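Local coordinates for protein glycoside Hydrolase (Bacteroides uniformis, PDB 5T99) that probably releases galactose from agarose-derived oligosaccharides, as a family 2 glycoside hydrolase whose pocket binds d-galacto-isofagomine, at residues 637-642 / 691-696; 650-655 / 675-680. One frame throughout, in Å; residues are numbered along the deposited sequence.

In the fold
All four segments carry DUF4982 family sequence and lie in one small all-beta region, the contact centres 11 Å apart. Contact 1 pairs the two inner strands, 637-642 and 687-693, of a four-stranded antiparallel sheet whose outer strands are 645-651 and 699-706. Contact 2 starts on that outer strand 645-651 and crosses to strand 677-682, at the edge of a three-stranded sheet with 613-616 and 626-633. Along the chain, both segments of contact 2 fall between those of contact 1. The two meet where A638 and R650 pair through their backbones and where L640 CD2 packs 3.4 Å from W679 CG. One contact therefore builds a sheet and the other joins it to its partner.

Contact 1: 637-642 / 691-696; sequences EAELFL and KAYNNL
K691 is bonded through its backbone to E639 in both directions: its O accepts from E639 N at 2.8 Å, and its N donates to E639 O. The two reciprocal bonds make this a hydrogen-bonded antiparallel pair. With CG anti to its carbonyl carbon (chi1 -69°) and the chain extended beyond, the lysine runs at about a right angle to F641. Its CD touches ring atom CE2 of F641 at 3.7 Å, while NZ stands over the face, 4.7 Å from the ring centroid, in a cation-pi contact. A692 faces A638 in a non-hydrogen-bonded pair with CA atoms 4.2 Å apart, and A638 CA comes within 3.2 Å of K691 O in a CA-H...O contact. Y693 restores the bonded register with E637, its N reaching E637 O at 2.9 Å and its O accepting from E637 N. Its ring presents an edge to E639, whose CB lies in the ring plane 3.8 Å from CE2; E639 itself bonds S646 through OE2. Replacing Y693 by an alanine would take away the ring and would probably leave E639 CB without the edge it rests against. The 157° between strand directions and the alternating pair types identify a twisted antiparallel ladder, here the central pair of a four-stranded sheet in a beta-sandwich-like domain.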
# COMPACT_ATOMS: atom_id res chain seq x y z
N GLU A 637 15.31 21.33 -22.63
CA GLU A 637 15.33 22.72 -22.10
C GLU A 637 13.93 23.29 -21.87
O GLU A 637 12.94 22.71 -22.31
CB GLU A 637 16.09 23.65 -23.06
CG GLU A 637 15.33 23.98 -24.34
CD GLU A 637 16.18 24.70 -25.38
OE1 GLU A 637 15.86 24.59 -26.59
OE2 GLU A 637 17.16 25.36 -24.99
N ALA A 638 13.86 24.43 -21.21
CA ALA A 638 12.61 25.15 -21.05
C ALA A 638 12.82 26.66 -21.06
O ALA A 638 13.89 27.15 -20.70
CB ALA A 638 11.91 24.73 -19.78
N GLU A 639 11.76 27.38 -21.46
CA GLU A 639 11.77 28.84 -21.59
C GLU A 639 10.58 29.38 -20.84
O GLU A 639 9.47 28.88 -21.00
CB GLU A 639 11.71 29.26 -23.06
CG GLU A 639 11.93 30.76 -23.30
CD GLU A 639 12.20 31.12 -24.76
OE1 GLU A 639 11.91 30.30 -25.67
OE2 GLU A 639 12.68 32.24 -25.01
N LEU A 640 10.81 30.40 -20.02
CA LEU A 640 9.79 31.02 -19.18
C LEU A 640 9.32 32.34 -19.81
O LEU A 640 10.13 33.09 -20.36
CB LEU A 640 10.37 31.26 -17.78
CG LEU A 640 9.43 31.57 -16.62
CD1 LEU A 640 8.47 30.40 -16.38
CD2 LEU A 640 10.20 31.86 -15.35
N PHE A 641 8.01 32.59 -19.76
CA PHE A 641 7.41 33.78 -20.36
C PHE A 641 6.52 34.46 -19.34
O PHE A 641 5.62 33.81 -18.82
CB PHE A 641 6.57 33.42 -21.60
CG PHE A 641 7.38 32.94 -22.79
CD1 PHE A 641 7.79 33.84 -23.78
CD2 PHE A 641 7.71 31.59 -22.94
CE1 PHE A 641 8.53 33.40 -24.89
CE2 PHE A 641 8.45 31.15 -24.04
CZ PHE A 641 8.86 32.06 -25.02
N LEU A 642 6.78 35.74 -19.03
CA LEU A 642 5.90 36.52 -18.15
C LEU A 642 5.12 37.54 -18.97
O LEU A 642 5.71 38.45 -19.55
CB LEU A 642 6.72 37.24 -17.07
CG LEU A 642 5.95 38.14 -16.09
CD1 LEU A 642 4.87 37.37 -15.34
CD2 LEU A 642 6.92 38.81 -15.13
N LYS A 691 7.47 26.86 -21.43
CA LYS A 691 7.48 26.04 -22.62
C LYS A 691 8.69 25.13 -22.58
O LYS A 691 9.81 25.61 -22.42
CB LYS A 691 7.52 26.93 -23.86
CG LYS A 691 6.24 27.70 -24.08
CD LYS A 691 6.26 28.49 -25.38
CE LYS A 691 5.07 29.43 -25.45
NZ LYS A 691 5.09 30.23 -26.70
N ALA A 692 8.45 23.82 -22.73
CA ALA A 692 9.51 22.81 -22.73
C ALA A 692 9.77 22.35 -24.15
O ALA A 692 8.83 22.03 -24.89
CB ALA A 692 9.11 21.63 -21.85
N TYR A 693 11.05 22.29 -24.52
CA TYR A 693 11.48 21.90 -25.86
C TYR A 693 12.48 20.75 -25.82
O TYR A 693 13.21 20.57 -24.85
CB TYR A 693 12.16 23.08 -26.57
CG TYR A 693 11.38 24.38 -26.60
CD1 TYR A 693 10.47 24.64 -27.61
CD2 TYR A 693 11.59 25.35 -25.62
CE1 TYR A 693 9.76 25.84 -27.65
CE2 TYR A 693 10.88 26.55 -25.65
CZ TYR A 693 9.97 26.79 -26.67
OH TYR A 693 9.26 27.97 -26.71
N ASN A 694 12.53 19.98 -26.91
CA ASN A 694 13.61 19.02 -27.12
C ASN A 694 14.84 19.76 -27.66
O ASN A 694 14.81 20.99 -27.78
CB ASN A 694 13.15 17.84 -28.01
CG ASN A 694 12.80 18.24 -29.45
OD1 ASN A 694 13.07 19.36 -29.90
ND2 ASN A 694 12.21 17.31 -30.18
N ASN A 695 15.91 19.02 -27.98
CA ASN A 695 17.16 19.63 -28.47
C ASN A 695 17.16 20.12 -29.93
O ASN A 695 18.14 20.72 -30.37
CB ASN A 695 18.36 18.68 -28.25
CG ASN A 695 18.32 17.43 -29.12
OD1 ASN A 695 17.39 17.19 -29.88
ND2 ASN A 695 19.37 16.62 -29.00
N LEU A 696 16.08 19.85 -30.67
CA LEU A 696 15.84 20.47 -31.99
C LEU A 696 15.06 21.79 -31.91
O LEU A 696 14.85 22.44 -32.94
CB LEU A 696 15.06 19.49 -32.90
CG LEU A 696 15.73 18.14 -33.17
CD1 LEU A 696 14.77 17.17 -33.86
CD2 LEU A 696 17.00 18.32 -34.00

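Contact 2: 650-655 / 675-680; sequences RVKGRD and YRLSWD
R650 lays its guanidinium flat on the W679 indole, with planes 25° apart and centres separated by 4.1 Å. A bend at chi2 (136°) turns the chain along the ring, where CD makes a CH-pi contact over the face, 3.4 Å from W679 CE2. NE gives a weak bond to S678 O, and a water links NH1, again weakly, to D680 N. Indole NE1 sits under the guanidinium, but it and NH2 are both donors, and NE1 gives its hydrogen to G648 O. The carbonyl O of R650 rests 3.4 Å from L677 CD1, while the other methyl, CD2, reaches K652 CA at 3.7 Å. V651 closes the turn that follows: its N donates to D655 OD2 at 2.9 Å, and its O accepts from both R654 N and D655 N. K652 extends past the Y675 backbone, with CE 4.0 Å from Y675 CA and NZ bonded to T633 O. At D655 the backbone O is joined to S678 N through a water bonded to both. Strand 645-651 belongs to one sheet and 677-682 to another, and the segments share no direct backbone bond, so side chains and waters join the two sheets, as in a beta sandwich.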
# COMPACT_ATOMS: atom_id res chain seq x y z
N ARG A 650 16.55 27.88 -20.34
CA ARG A 650 17.44 27.15 -19.44
C ARG A 650 17.52 25.67 -19.81
O ARG A 650 16.51 24.96 -19.85
CB ARG A 650 17.02 27.36 -17.98
CG ARG A 650 17.81 28.48 -17.30
CD ARG A 650 16.91 29.37 -16.50
NE ARG A 650 17.54 30.61 -16.03
CZ ARG A 650 17.76 31.69 -16.79
NH1 ARG A 650 18.30 32.77 -16.24
NH2 ARG A 650 17.46 31.71 -18.08
N VAL A 651 18.75 25.22 -20.09
CA VAL A 651 19.00 23.86 -20.56
C VAL A 651 19.25 22.96 -19.35
O VAL A 651 20.07 23.30 -18.49
CB VAL A 651 20.20 23.83 -21.53
CG1 VAL A 651 20.50 22.41 -22.01
CG2 VAL A 651 19.95 24.77 -22.70
N LYS A 652 18.54 21.84 -19.28
CA LYS A 652 18.72 20.89 -18.17
C LYS A 652 20.09 20.23 -18.27
O LYS A 652 20.49 19.81 -19.35
CB LYS A 652 17.63 19.84 -18.16
CG LYS A 652 17.51 19.12 -16.83
CD LYS A 652 16.28 18.24 -16.81
CE LYS A 652 16.20 17.45 -15.52
NZ LYS A 652 15.12 16.44 -15.63
N GLY A 653 20.81 20.16 -17.14
CA GLY A 653 22.19 19.64 -17.12
C GLY A 653 23.27 20.68 -17.38
O GLY A 653 24.44 20.35 -17.42
N ARG A 654 22.86 21.93 -17.54
CA ARG A 654 23.76 23.02 -17.93
C ARG A 654 23.51 24.25 -17.06
O ARG A 654 24.42 24.74 -16.40
CB ARG A 654 23.56 23.32 -19.41
CG ARG A 654 24.56 24.28 -20.03
CD ARG A 654 24.47 24.19 -21.56
NE ARG A 654 24.74 25.45 -22.25
CZ ARG A 654 23.93 26.52 -22.27
NH1 ARG A 654 22.77 26.54 -21.61
NH2 ARG A 654 24.30 27.60 -22.96
N ASP A 655 22.27 24.72 -17.04
CA ASP A 655 21.85 25.79 -16.15
C ASP A 655 21.32 25.18 -14.85
O ASP A 655 20.15 24.82 -14.71
CB ASP A 655 20.82 26.66 -16.86
CG ASP A 655 21.37 27.27 -18.15
OD1 ASP A 655 22.38 27.99 -18.07
OD2 ASP A 655 20.81 27.00 -19.23
N TYR A 675 18.69 18.90 -11.71
CA TYR A 675 17.35 18.32 -11.77
C TYR A 675 16.22 19.35 -11.68
O TYR A 675 15.06 18.99 -11.74
CB TYR A 675 17.21 17.26 -10.67
CG TYR A 675 18.32 16.23 -10.74
CD1 TYR A 675 18.30 15.22 -11.71
CD2 TYR A 675 19.42 16.29 -9.88
CE1 TYR A 675 19.32 14.29 -11.79
CE2 TYR A 675 20.45 15.37 -9.96
CZ TYR A 675 20.40 14.37 -10.91
OH TYR A 675 21.43 13.45 -10.99
N ARG A 676 16.59 20.63 -11.52
CA ARG A 676 15.65 21.75 -11.54
C ARG A 676 16.18 22.85 -12.46
O ARG A 676 17.38 23.03 -12.58
CB ARG A 676 15.47 22.32 -10.13
CG ARG A 676 15.41 21.29 -9.04
CD ARG A 676 15.07 21.92 -7.71
NE ARG A 676 15.14 20.94 -6.64
CZ ARG A 676 14.56 21.07 -5.45
NH1 ARG A 676 13.82 22.14 -5.15
NH2 ARG A 676 14.71 20.11 -4.54
N LEU A 677 15.25 23.56 -13.10
CA LEU A 677 15.54 24.76 -13.90
C LEU A 677 14.97 25.93 -13.13
O LEU A 677 13.89 25.81 -12.56
CB LEU A 677 14.89 24.68 -15.28
CG LEU A 677 15.27 23.53 -16.20
CD1 LEU A 677 14.47 23.63 -17.49
CD2 LEU A 677 16.75 23.53 -16.51
N SER A 678 15.68 27.05 -13.10
CA SER A 678 15.28 28.16 -12.22
C SER A 678 15.45 29.56 -12.82
O SER A 678 16.39 29.83 -13.57
CB SER A 678 16.04 28.08 -10.89
OG SER A 678 17.42 27.94 -11.11
N TRP A 679 14.53 30.43 -12.44
CA TRP A 679 14.54 31.84 -12.80
C TRP A 679 14.30 32.65 -11.53
O TRP A 679 13.60 32.18 -10.62
CB TRP A 679 13.41 32.14 -13.79
CG TRP A 679 13.60 31.59 -15.18
CD1 TRP A 679 14.02 32.28 -16.28
CD2 TRP A 679 13.33 30.26 -15.62
NE1 TRP A 679 14.04 31.46 -17.38
CE2 TRP A 679 13.62 30.21 -17.00
CE3 TRP A 679 12.88 29.10 -14.98
CZ2 TRP A 679 13.48 29.04 -17.76
CZ3 TRP A 679 12.74 27.94 -15.73
CH2 TRP A 679 13.03 27.91 -17.11
N ASP A 680 14.88 33.85 -11.48
CA ASP A 680 14.52 34.85 -10.47
C ASP A 680 13.69 35.92 -11.15
O ASP A 680 14.20 36.69 -11.97
CB ASP A 680 15.77 35.46 -9.82
CG ASP A 680 16.24 34.69 -8.60
OD1 ASP A 680 15.46 34.57 -7.62
OD2 ASP A 680 17.39 34.21 -8.62
O HOH W 1 17.19 34.15 -13.47
O HOH W 2 13.29 18.32 -13.61
O HOH W 3 18.12 26.63 -14.38